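Local structure of outer envelope protein 64, mitochondrial (Arabidopsis thaliana, 6HPG) at residues E7-K10 / E11-N14; Y29-A32 / I33-G37; T41-C44 / N45-A48; C63-A66 / M67-D70; F97-A100 / L101-P105. The protein probably serves as a chaperone receptor for Hsp90-dependent protein targeting to mitochondria, the chain described here being its three-repeat TPR domain. All coordinates share one frame; numbering follows the deposited sequence.

Contact 1. Residues E7-K10 / E11-N14; sequences EVMK and EKGN
The carboxylate oxygen E7 OE1 is met by two groups from the following turn of helix 2-18: E11 OE2 lies 2.5 Å from it, and K10 NZ forms a salt bridge to it at 3.1 Å, with a weak hydrogen bond. One of two carboxylates this close probably holds a proton, and the nearby ammonium is likely to ease what charge remains. Their planes stand 83° apart, so the acids meet through one oxygen each and do not stack. E7 reaches its partner because CG is anti to the backbone N (chi1 168°) and the chain then bends at chi2 (64°), whereas E11 extends straight back past the carbonyl of E7, with E11 CG 3.2 Å from E7 O. On another side of the helix the aliphatic arm of K12 runs alongside V8, K12 NZ coming to 3.7 Å from V8 CG1. The same NZ is 3.6 Å from M9 CE, at the end of a doubly bent thioether chain that also packs on E31, A32 and L35 of helix 22-35. K10 and N14 line the concave face. K10 CE passes 3.8 Å from N14 ND2, and the backbone bond from N14 N to K10 O (2.9 Å) ties their turns together. Outside the segment, N14 OD1 is hydrogen-bonded to Y29 OH, while K10 NZ and N14 ND2 both bind the backbone of the bound peptide. A lysine and an asparagine presented together on the first helix of the first repeat are consistent with the carboxylate clamp of chaperone-binding TPR domains.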
loop_
_atom_site.group_PDB
_atom_site.type_symbol
_atom_site.label_atom_id
_atom_site.label_comp_id
_atom_site.label_asym_id
_atom_site.label_seq_id
_atom_site.Cartn_x
_atom_site.Cartn_y
_atom_site.Cartn_z
ATOM N N GLU A 7 -15.983 -6.158 -4.640
ATOM C CA GLU A 7 -14.893 -7.042 -5.049
ATOM C C GLU A 7 -14.699 -6.913 -6.555
ATOM O O GLU A 7 -13.586 -6.934 -7.046
ATOM C CB GLU A 7 -15.187 -8.499 -4.692
ATOM C CG GLU A 7 -14.227 -9.496 -5.355
ATOM C CD GLU A 7 -12.779 -9.347 -4.910
ATOM O OE1 GLU A 7 -11.865 -9.892 -5.561
ATOM O OE2 GLU A 7 -12.531 -8.696 -3.890
ATOM N N VAL A 8 -15.792 -6.728 -7.286
ATOM C CA VAL A 8 -15.717 -6.504 -8.734
ATOM C C VAL A 8 -14.936 -5.245 -9.044
ATOM O O VAL A 8 -13.990 -5.281 -9.871
ATOM C CB VAL A 8 -17.125 -6.561 -9.396
ATOM C CG1 VAL A 8 -17.110 -6.085 -10.858
ATOM C CG2 VAL A 8 -17.651 -8.001 -9.307
ATOM N N MET A 9 -15.238 -4.168 -8.324
ATOM C CA MET A 9 -14.515 -2.919 -8.495
ATOM C C MET A 9 -13.019 -3.109 -8.121
ATOM O O MET A 9 -12.126 -2.627 -8.840
ATOM C CB MET A 9 -15.147 -1.860 -7.620
ATOM C CG MET A 9 -16.597 -1.533 -8.003
ATOM S SD MET A 9 -16.605 -0.763 -9.612
ATOM C CE MET A 9 -17.005 -2.054 -10.735
ATOM N N LYS A 10 -12.752 -3.829 -7.026
ATOM C CA LYS A 10 -11.385 -4.121 -6.703
ATOM C C LYS A 10 -10.685 -4.810 -7.845
ATOM O O LYS A 10 -9.596 -4.368 -8.267
ATOM C CB LYS A 10 -11.249 -4.918 -5.403
ATOM C CG LYS A 10 -9.779 -5.112 -5.006
ATOM C CD LYS A 10 -9.523 -6.405 -4.284
ATOM C CE LYS A 10 -9.617 -7.584 -5.236
ATOM N NZ LYS A 10 -9.140 -8.818 -4.533
ATOM N N GLU A 11 -11.316 -5.843 -8.395
ATOM C CA GLU A 11 -10.690 -6.597 -9.485
ATOM C C GLU A 11 -10.439 -5.722 -10.734
ATOM O O GLU A 11 -9.420 -5.877 -11.384
ATOM C CB GLU A 11 -11.487 -7.865 -9.801
ATOM C CG GLU A 11 -11.502 -8.821 -8.589
ATOM C CD GLU A 11 -12.485 -9.982 -8.693
ATOM O OE1 GLU A 11 -13.238 -10.072 -9.684
ATOM O OE2 GLU A 11 -12.485 -10.824 -7.764
ATOM N N LYS A 12 -11.323 -4.764 -11.004
ATOM C CA LYS A 12 -11.188 -3.835 -12.151
ATOM C C LYS A 12 -10.029 -2.883 -11.888
ATOM O O LYS A 12 -9.221 -2.564 -12.777
ATOM C CB LYS A 12 -12.495 -3.036 -12.355
ATOM C CG LYS A 12 -13.383 -3.431 -13.537
ATOM C CD LYS A 12 -14.075 -4.770 -13.442
ATOM C CE LYS A 12 -15.338 -4.807 -14.299
ATOM N NZ LYS A 12 -16.491 -3.982 -13.785
ATOM N N GLY A 13 -9.923 -2.456 -10.649
ATOM C CA GLY A 13 -8.755 -1.686 -10.202
ATOM C C GLY A 13 -7.444 -2.426 -10.449
ATOM O O GLY A 13 -6.473 -1.818 -10.900
ATOM N N ASN A 14 -7.425 -3.720 -10.114
ATOM C CA ASN A 14 -6.212 -4.539 -10.222
ATOM C C ASN A 14 -5.842 -4.662 -11.701
ATOM O O ASN A 14 -4.682 -4.576 -12.037
ATOM C CB ASN A 14 -6.371 -5.913 -9.561
ATOM C CG ASN A 14 -6.377 -5.851 -8.013
ATOM O OD1 ASN A 14 -6.225 -4.796 -7.382
ATOM N ND2 ASN A 14 -6.559 -6.986 -7.416
#

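Contact 2. Residues Y29-A32 / I33-G37; sequences YTEA and IKLNG
E31 and L35 touch through their aliphatic parts, E31 CG lying 4.0 Å from L35 CD1. The carboxylate of E31 also comes near K34 without pairing with it: E31 OE2 is 4.0 Å from K34 CD, and the lysine ammonium lies further off. A bend at chi2 (70°) of E31 brings its acid group close to both K34 and L35. I33 and L35 each fold back on the preceding turn, with I33 CG1 3.3 Å from Y29 O and L35 CG equally close to E31 O. I33 CG1 and L35 CG both sit beside their own backbone N, which sets the branch over that carbonyl. This is the close of the second helix of the first TPR repeat, and its last intrahelical bond here runs from N36 N to A32 O (2.9 Å). N36 then leaves helical geometry, and its OD1 accepts from A38 N, the bond of an Asx turn, at the start of the crossing to helix 40-52. Further out, A32 and I33 pack against Y42 of that helix, and I33 also meets Y43. T30 OG1 is fixed by bonds to V26 O and R46 NH1. The ring of Y29 leans on Y17 of helix 2-18 and on an apolar side chain of the bound peptide, while the side chain of N36 touches M3 and S6 near the beginning of helix 2-18.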
loop_
_atom_site.group_PDB
_atom_site.type_symbol
_atom_site.label_atom_id
_atom_site.label_comp_id
_atom_site.label_asym_id
_atom_site.label_seq_id
_atom_site.Cartn_x
_atom_site.Cartn_y
_atom_site.Cartn_z
ATOM N N TYR A 29 -10.783 1.667 -7.154
ATOM C CA TYR A 29 -10.520 1.338 -5.777
ATOM C C TYR A 29 -11.307 2.251 -4.886
ATOM O O TYR A 29 -11.805 1.817 -3.833
ATOM C CB TYR A 29 -9.028 1.390 -5.469
ATOM C CG TYR A 29 -8.133 0.336 -6.156
ATOM C CD1 TYR A 29 -8.507 -1.004 -6.258
ATOM C CD2 TYR A 29 -6.880 0.678 -6.625
ATOM C CE1 TYR A 29 -7.652 -1.952 -6.822
ATOM C CE2 TYR A 29 -6.048 -0.254 -7.169
ATOM C CZ TYR A 29 -6.441 -1.567 -7.288
ATOM O OH TYR A 29 -5.554 -2.490 -7.845
ATOM N N THR A 30 -11.501 3.494 -5.326
ATOM C CA THR A 30 -12.366 4.451 -4.583
ATOM C C THR A 30 -13.810 3.966 -4.481
ATOM O O THR A 30 -14.475 3.985 -3.392
ATOM C CB THR A 30 -12.214 5.842 -5.207
ATOM O OG1 THR A 30 -10.853 6.223 -5.009
ATOM C CG2 THR A 30 -13.155 6.929 -4.593
ATOM N N GLU A 31 -14.276 3.455 -5.589
ATOM C CA GLU A 31 -15.613 2.889 -5.643
ATOM C C GLU A 31 -15.750 1.594 -4.824
ATOM O O GLU A 31 -16.812 1.388 -4.192
ATOM C CB GLU A 31 -16.023 2.654 -7.087
ATOM C CG GLU A 31 -17.419 2.100 -7.288
ATOM C CD GLU A 31 -18.532 3.097 -6.973
ATOM O OE1 GLU A 31 -19.724 2.751 -7.164
ATOM O OE2 GLU A 31 -18.221 4.217 -6.588
ATOM N N ALA A 32 -14.727 0.723 -4.920
ATOM C CA ALA A 32 -14.595 -0.464 -4.102
ATOM C C ALA A 32 -14.774 -0.115 -2.653
ATOM O O ALA A 32 -15.559 -0.743 -1.933
ATOM C CB ALA A 32 -13.229 -1.110 -4.318
ATOM N N ILE A 33 -14.075 0.935 -2.232
ATOM C CA ILE A 33 -14.069 1.386 -0.822
ATOM C C ILE A 33 -15.395 2.045 -0.443
ATOM O O ILE A 33 -15.876 1.863 0.688
ATOM C CB ILE A 33 -12.872 2.332 -0.580
ATOM C CG1 ILE A 33 -11.575 1.526 -0.591
ATOM C CG2 ILE A 33 -12.996 3.230 0.656
ATOM C CD1 ILE A 33 -10.387 2.454 -0.687
ATOM N N LYS A 34 -15.988 2.801 -1.374
ATOM C CA LYS A 34 -17.313 3.395 -1.115
ATOM C C LYS A 34 -18.388 2.316 -0.912
ATOM O O LYS A 34 -19.294 2.455 -0.088
ATOM C CB LYS A 34 -17.687 4.393 -2.216
ATOM C CG LYS A 34 -19.055 5.035 -2.014
ATOM C CD LYS A 34 -19.391 5.884 -3.201
ATOM C CE LYS A 34 -20.463 6.925 -2.913
ATOM N NZ LYS A 34 -19.868 8.302 -2.974
ATOM N N LEU A 35 -18.279 1.225 -1.644
ATOM C CA LEU A 35 -19.205 0.116 -1.498
ATOM C C LEU A 35 -18.902 -0.778 -0.275
ATOM O O LEU A 35 -19.829 -1.327 0.328
ATOM C CB LEU A 35 -19.184 -0.719 -2.769
ATOM C CG LEU A 35 -19.728 -0.054 -4.045
ATOM C CD1 LEU A 35 -19.266 -0.861 -5.240
ATOM C CD2 LEU A 35 -21.252 0.040 -4.019
ATOM N N ASN A 36 -17.615 -0.974 0.042
ATOM C CA ASN A 36 -17.188 -1.749 1.218
ATOM C C ASN A 36 -15.954 -1.067 1.830
ATOM O O ASN A 36 -14.848 -1.199 1.308
ATOM C CB ASN A 36 -16.898 -3.210 0.823
ATOM C CG ASN A 36 -16.385 -4.072 1.986
ATOM O OD1 ASN A 36 -16.366 -3.668 3.158
ATOM N ND2 ASN A 36 -15.936 -5.276 1.645
ATOM N N GLY A 37 -16.193 -0.320 2.910
ATOM C CA GLY A 37 -15.213 0.477 3.620
ATOM C C GLY A 37 -14.441 -0.255 4.708
ATOM O O GLY A 37 -13.645 0.352 5.411
#

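Contact 3. Residues T41-C44 / N45-A48; sequences TYYC and NRAA
The phenol ring of Y43 and the guanidinium of R46 lie side by side and point the same way, with their planes 88° apart. R46 NH2 approaches the ring at a slant, 3.9 Å from Y43 CE1 and 4.1 Å from Y43 CD1, so this is no flat stack. R46 gets there because its CG is anti to its N (chi1 -162°) and the chain kinks at chi3. A salt bridge from R46 NE to D62 of helix 56-69 keeps the guanidinium in place. The second flat group, the amide of N45, runs next to T41: N45 ND2 is 3.9 Å from T41 CG2, and N45 CG sits 3.2 Å from T41 O. That same carbonyl takes the backbone bond from N45 N at 2.8 Å. N45 ND2 donates to the backbone of the bound peptide, with T41 packing on an acidic side chain of the ligand. Were N45 an alanine, the peptide backbone group would probably lose its donor and the T41 methyl its neighbour. A47 tucks its CB 3.4 Å from C44 O, presenting a small surface to C63. Helix 40-52 packs among helices 2-18, 22-35, 56-69 and 74-86: Y42 OH is hydrogen-bonded to S6 OG and Y42 touches E7 on helix 2-18, N45 meets Y29 of helix 22-35, Y43 touches D62, C44 packs on K75 and A76 of helix 74-86, and N45 contacts R79 there.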
loop_
_atom_site.group_PDB
_atom_site.type_symbol
_atom_site.label_atom_id
_atom_site.label_comp_id
_atom_site.label_asym_id
_atom_site.label_seq_id
_atom_site.Cartn_x
_atom_site.Cartn_y
_atom_site.Cartn_z
ATOM N N THR A 41 -7.269 -4.476 2.198
ATOM C CA THR A 41 -6.667 -4.674 0.861
ATOM C C THR A 41 -7.133 -3.597 -0.170
ATOM O O THR A 41 -6.364 -3.153 -1.023
ATOM C CB THR A 41 -6.972 -6.118 0.412
ATOM O OG1 THR A 41 -6.459 -6.993 1.402
ATOM C CG2 THR A 41 -6.333 -6.466 -0.919
ATOM N N TYR A 42 -8.367 -3.108 -0.046
ATOM C CA TYR A 42 -8.860 -2.111 -1.015
ATOM C C TYR A 42 -8.099 -0.806 -0.874
ATOM O O TYR A 42 -7.631 -0.240 -1.867
ATOM C CB TYR A 42 -10.349 -1.799 -0.798
ATOM C CG TYR A 42 -11.362 -2.877 -1.076
ATOM C CD1 TYR A 42 -10.997 -4.186 -1.327
ATOM C CD2 TYR A 42 -12.724 -2.574 -0.990
ATOM C CE1 TYR A 42 -11.939 -5.129 -1.544
ATOM C CE2 TYR A 42 -13.685 -3.515 -1.241
ATOM C CZ TYR A 42 -13.303 -4.802 -1.481
ATOM O OH TYR A 42 -14.255 -5.769 -1.689
ATOM N N TYR A 43 -7.943 -0.374 0.388
ATOM C CA TYR A 43 -7.083 0.750 0.750
ATOM C C TYR A 43 -5.570 0.561 0.400
ATOM O O TYR A 43 -4.919 1.480 -0.103
ATOM C CB TYR A 43 -7.230 1.093 2.261
ATOM C CG TYR A 43 -8.504 1.890 2.648
ATOM C CD1 TYR A 43 -8.520 3.262 2.569
ATOM C CD2 TYR A 43 -9.630 1.253 3.134
ATOM C CE1 TYR A 43 -9.659 4.022 2.940
ATOM C CE2 TYR A 43 -10.791 1.990 3.514
ATOM C CZ TYR A 43 -10.782 3.374 3.404
ATOM O OH TYR A 43 -11.877 4.115 3.747
ATOM N N CYS A 44 -5.038 -0.614 0.700
ATOM C CA CYS A 44 -3.629 -0.905 0.422
ATOM C C CYS A 44 -3.332 -0.881 -1.056
ATOM O O CYS A 44 -2.277 -0.399 -1.477
ATOM C CB CYS A 44 -3.246 -2.264 0.949
ATOM S SG CYS A 44 -1.495 -2.280 1.405
ATOM N N ASN A 45 -4.240 -1.464 -1.845
ATOM C CA ASN A 45 -4.140 -1.384 -3.279
ATOM C C ASN A 45 -4.221 0.085 -3.747
ATOM O O ASN A 45 -3.465 0.508 -4.614
ATOM C CB ASN A 45 -5.220 -2.235 -3.963
ATOM C CG ASN A 45 -4.962 -3.721 -3.855
ATOM O OD1 ASN A 45 -3.908 -4.166 -3.376
ATOM N ND2 ASN A 45 -5.916 -4.500 -4.293
ATOM N N ARG A 46 -5.121 0.869 -3.196
ATOM C CA ARG A 46 -5.202 2.236 -3.665
ATOM C C ARG A 46 -3.939 3.008 -3.338
ATOM O O ARG A 46 -3.508 3.843 -4.138
ATOM C CB ARG A 46 -6.420 2.963 -3.111
ATOM C CG ARG A 46 -6.723 4.202 -3.936
ATOM C CD ARG A 46 -8.035 4.849 -3.576
ATOM N NE ARG A 46 -8.080 5.235 -2.169
ATOM C CZ ARG A 46 -9.119 5.872 -1.607
ATOM N NH1 ARG A 46 -10.183 6.269 -2.326
ATOM N NH2 ARG A 46 -9.082 6.142 -0.326
ATOM N N ALA A 47 -3.365 2.771 -2.138
ATOM C CA ALA A 47 -2.032 3.302 -1.864
ATOM C C ALA A 47 -1.024 3.024 -2.966
ATOM O O ALA A 47 -0.246 3.910 -3.338
ATOM C CB ALA A 47 -1.474 2.763 -0.565
ATOM N N ALA A 48 -0.976 1.775 -3.407
ATOM C CA ALA A 48 -0.053 1.397 -4.494
ATOM C C ALA A 48 -0.303 2.249 -5.727
ATOM O O ALA A 48 0.620 2.736 -6.336
ATOM C CB ALA A 48 -0.236 -0.070 -4.845
#

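Contact 4. Residues C63-A66 / M67-D70; sequences CTKA and MLID
C63 and M67 meet through apolar atoms one turn apart, with C63 CB 4.3 Å from M67 CE. The methionine is drawn out almost straight beyond CG (chi2 164°, chi3 -168°), and this carries its methyl back along the helix beside the cysteine. Its first bond leaves with CG next to the backbone N, placing M67 CG 3.3 Å from C63 O. L68 repeats that turn, and L68 CG comes to 3.4 Å from T64 O, alongside a weak backbone bond from L68 N to the same oxygen. In the TPR fold this is the second helix of repeat 2, with the small A66 facing Y43 of helix 40-52. K65 serves two neighbours: K65 CD is 4.2 Å from L68 CD1, and K65 CG is as far from I69 CD1. The bend at chi2 of K65 (97°) departs from a staggered value, and its ammonium bonds weakly to Y43 OH. I69 packs on A40 and Y43, while M67 reaches Y77 and R80 of helix 74-86. T64 OG1 is hydrogen-bonded to R80 and to E60 O. The helix ends with D70 N bonded to A66 O at 2.8 Å, after which D70 OD1 accepts from K72 N in an Asx turn.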
loop_
_atom_site.group_PDB
_atom_site.type_symbol
_atom_site.label_atom_id
_atom_site.label_comp_id
_atom_site.label_asym_id
_atom_site.label_seq_id
_atom_site.Cartn_x
_atom_site.Cartn_y
_atom_site.Cartn_z
ATOM N N CYS A 63 -2.471 3.719 3.561
ATOM C CA CYS A 63 -1.796 2.663 4.306
ATOM C C CYS A 63 -2.127 2.761 5.761
ATOM O O CYS A 63 -2.206 1.741 6.419
ATOM C CB CYS A 63 -0.290 2.738 4.217
ATOM S SG CYS A 63 0.289 2.574 2.563
ATOM N N THR A 64 -2.255 3.986 6.273
ATOM C CA THR A 64 -2.627 4.178 7.679
ATOM C C THR A 64 -4.046 3.662 7.980
ATOM O O THR A 64 -4.258 3.106 9.065
ATOM C CB THR A 64 -2.402 5.636 8.143
ATOM O OG1 THR A 64 -0.999 5.950 8.061
ATOM C CG2 THR A 64 -2.839 5.834 9.632
ATOM N N LYS A 65 -5.001 3.806 7.044
ATOM C CA LYS A 65 -6.353 3.244 7.248
ATOM C C LYS A 65 -6.366 1.735 7.142
ATOM O O LYS A 65 -7.108 1.021 7.876
ATOM C CB LYS A 65 -7.351 3.800 6.227
ATOM C CG LYS A 65 -8.799 3.388 6.494
ATOM C CD LYS A 65 -9.554 4.473 7.248
ATOM C CE LYS A 65 -11.042 4.161 7.393
ATOM N NZ LYS A 65 -11.874 5.316 6.944
ATOM N N ALA A 66 -5.560 1.236 6.206
ATOM C CA ALA A 66 -5.412 -0.206 6.025
ATOM C C ALA A 66 -4.923 -0.865 7.331
ATOM O O ALA A 66 -5.357 -1.953 7.682
ATOM C CB ALA A 66 -4.462 -0.515 4.876
ATOM N N MET A 67 -4.031 -0.190 8.043
ATOM C CA MET A 67 -3.522 -0.758 9.303
ATOM C C MET A 67 -4.589 -0.704 10.418
ATOM O O MET A 67 -4.597 -1.570 11.255
ATOM C CB MET A 67 -2.269 -0.038 9.740
ATOM C CG MET A 67 -1.088 -0.167 8.807
ATOM S SD MET A 67 0.111 1.096 9.252
ATOM C CE MET A 67 1.231 1.019 7.840
ATOM N N LEU A 68 -5.474 0.295 10.405
ATOM C CA LEU A 68 -6.622 0.368 11.351
ATOM C C LEU A 68 -7.559 -0.818 11.184
ATOM O O LEU A 68 -7.985 -1.441 12.142
ATOM C CB LEU A 68 -7.435 1.644 11.142
ATOM C CG LEU A 68 -6.808 3.026 11.309
ATOM C CD1 LEU A 68 -7.883 4.084 11.089
ATOM C CD2 LEU A 68 -6.176 3.191 12.678
ATOM N N ILE A 69 -7.854 -1.134 9.930
ATOM C CA ILE A 69 -8.667 -2.282 9.595
ATOM C C ILE A 69 -7.907 -3.578 9.904
ATOM O O ILE A 69 -8.464 -4.504 10.472
ATOM C CB ILE A 69 -9.121 -2.217 8.109
ATOM C CG1 ILE A 69 -10.073 -1.029 7.905
ATOM C CG2 ILE A 69 -9.808 -3.514 7.694
ATOM C CD1 ILE A 69 -10.237 -0.575 6.455
ATOM N N ASP A 70 -6.621 -3.643 9.553
ATOM C CA ASP A 70 -5.848 -4.850 9.788
ATOM C C ASP A 70 -4.379 -4.534 10.009
ATOM O O ASP A 70 -3.587 -4.316 9.064
ATOM C CB ASP A 70 -6.029 -5.797 8.616
ATOM C CG ASP A 70 -5.193 -7.073 8.719
ATOM O OD1 ASP A 70 -4.811 -7.515 9.827
ATOM O OD2 ASP A 70 -4.937 -7.640 7.646
#

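Contact 5. Residues F97-A100 / L101-P105; sequences FRHA and LVLEP
The last turns of helix 90-103, the second helix of the third TPR repeat, bring H99 against V102 and L103. H99 CD2 lies 3.9 Å from L103 CD1, while the other ring atom next to CG, H99 ND1, is 4.1 Å from V102 CB. Neither aliphatic chain lies squarely over a face or an edge; both cross the ring obliquely. With chi1 at -159°, an anti placement of CG relative to N, H99 swings its ring along the helix to meet them, and the ring also meets Y77 edge-to-face. L103 packs on that tyrosine too. With only an alanine side chain at this position, a gap is likely to open beside H99 and Y77, setting the imidazole freer to turn. L101 folds back with its CG 3.7 Å from F97 O, and it packs on A110 and E114 of helix 108-118. L101 N makes weak bonds to F97 O (3.5 Å) and R98 O, whereas V102 N, L103 N and E104 N bond normally, E104 N to A100 O at 2.7 Å. E104 has left helical geometry; its OE1 accepts from N107 ND2 and its OE2 bonds a polar side chain of the bound peptide. F97 contacts T82, E85 and A113, bridging two helices. A small A100 in the helix, followed by P105 just past its end, is characteristic of the closing part of a TPR repeat before the next helix.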
loop_
_atom_site.group_PDB
_atom_site.type_symbol
_atom_site.label_atom_id
_atom_site.label_comp_id
_atom_site.label_asym_id
_atom_site.label_seq_id
_atom_site.Cartn_x
_atom_site.Cartn_y
_atom_site.Cartn_z
ATOM N N PHE A 97 9.487 -0.060 7.720
ATOM C CA PHE A 97 10.174 -1.171 7.091
ATOM C C PHE A 97 10.558 -2.212 8.197
ATOM O O PHE A 97 10.595 -3.408 7.936
ATOM C CB PHE A 97 11.376 -0.718 6.230
ATOM C CG PHE A 97 10.993 -0.105 4.877
ATOM C CD1 PHE A 97 10.347 -0.859 3.893
ATOM C CD2 PHE A 97 11.343 1.226 4.563
ATOM C CE1 PHE A 97 10.005 -0.281 2.665
ATOM C CE2 PHE A 97 11.003 1.800 3.334
ATOM C CZ PHE A 97 10.329 1.052 2.388
ATOM N N ARG A 98 10.809 -1.754 9.429
ATOM C CA ARG A 98 11.174 -2.677 10.526
ATOM C C ARG A 98 9.990 -3.483 10.955
ATOM O O ARG A 98 10.099 -4.691 11.171
ATOM C CB ARG A 98 11.833 -1.948 11.673
ATOM C CG ARG A 98 13.337 -1.718 11.411
ATOM C CD ARG A 98 13.909 -0.722 12.383
ATOM N NE ARG A 98 15.334 -0.483 12.174
ATOM C CZ ARG A 98 16.004 0.578 12.628
ATOM N NH1 ARG A 98 15.406 1.527 13.340
ATOM N NH2 ARG A 98 17.313 0.679 12.400
ATOM N N HIS A 99 8.821 -2.832 11.018
ATOM C CA HIS A 99 7.623 -3.534 11.388
ATOM C C HIS A 99 7.131 -4.568 10.365
ATOM O O HIS A 99 6.573 -5.611 10.756
ATOM C CB HIS A 99 6.476 -2.592 11.727
ATOM C CG HIS A 99 5.438 -3.253 12.561
ATOM N ND1 HIS A 99 5.686 -3.651 13.860
ATOM C CD2 HIS A 99 4.178 -3.647 12.279
ATOM C CE1 HIS A 99 4.605 -4.221 14.360
ATOM N NE2 HIS A 99 3.676 -4.231 13.421
ATOM N N ALA A 100 7.319 -4.283 9.081
ATOM C CA ALA A 100 7.000 -5.248 8.049
ATOM C C ALA A 100 7.779 -6.531 8.260
ATOM O O ALA A 100 7.268 -7.618 7.949
ATOM C CB ALA A 100 7.332 -4.696 6.679
ATOM N N LEU A 101 9.037 -6.396 8.714
ATOM C CA LEU A 101 9.919 -7.556 8.976
ATOM C C LEU A 101 9.546 -8.308 10.242
ATOM O O LEU A 101 9.822 -9.509 10.363
ATOM C CB LEU A 101 11.391 -7.146 8.992
ATOM C CG LEU A 101 11.985 -6.779 7.634
ATOM C CD1 LEU A 101 13.277 -6.007 7.775
ATOM C CD2 LEU A 101 12.208 -7.970 6.707
ATOM N N VAL A 102 8.917 -7.609 11.174
ATOM C CA VAL A 102 8.283 -8.234 12.340
ATOM C C VAL A 102 7.166 -9.159 11.895
ATOM O O VAL A 102 7.087 -10.274 12.380
ATOM C CB VAL A 102 7.782 -7.179 13.394
ATOM C CG1 VAL A 102 6.867 -7.771 14.463
ATOM C CG2 VAL A 102 8.966 -6.523 14.041
ATOM N N LEU A 103 6.317 -8.684 10.974
ATOM C CA LEU A 103 5.207 -9.470 10.404
ATOM C C LEU A 103 5.695 -10.517 9.361
ATOM O O LEU A 103 5.151 -11.602 9.264
ATOM C CB LEU A 103 4.166 -8.550 9.745
ATOM C CG LEU A 103 3.596 -7.455 10.660
ATOM C CD1 LEU A 103 2.794 -6.427 9.882
ATOM C CD2 LEU A 103 2.757 -8.070 11.766
ATOM N N GLU A 104 6.699 -10.182 8.567
ATOM C CA GLU A 104 7.115 -11.075 7.498
ATOM C C GLU A 104 8.624 -11.081 7.455
ATOM O O GLU A 104 9.227 -10.305 6.724
ATOM C CB GLU A 104 6.498 -10.637 6.157
ATOM C CG GLU A 104 6.720 -11.586 4.987
ATOM C CD GLU A 104 6.030 -11.106 3.708
ATOM O OE1 GLU A 104 6.726 -10.904 2.688
ATOM O OE2 GLU A 104 4.793 -10.943 3.705
ATOM N N PRO A 105 9.250 -11.944 8.298
ATOM C CA PRO A 105 10.698 -11.932 8.461
ATOM C C PRO A 105 11.500 -11.989 7.187
ATOM O O PRO A 105 12.576 -11.417 7.142
ATOM C CB PRO A 105 10.947 -13.180 9.306
ATOM C CG PRO A 105 9.771 -13.246 10.181
ATOM C CD PRO A 105 8.615 -12.825 9.306
#

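The five contacts follow one another along a single right-handed superhelix of TPR helix pairs. Contacts 1 and 2 belong to the two helices of repeat 1, contacts 3 and 4 to those of repeat 2, and contact 5 to the second helix of repeat 3. Contacts 1, 2 and 3 touch one another, their centres about 10 to 11 Å apart, and contact 4 touches both 2 and 3. Contact 5 stands apart: its nearest atoms are about 7 Å from contact 4, and its centre is about 27 Å from that of contact 1, across the chain's centre. Contacts 1, 2, 3 and 5 all reach the bound peptide, which therefore spans the repeats.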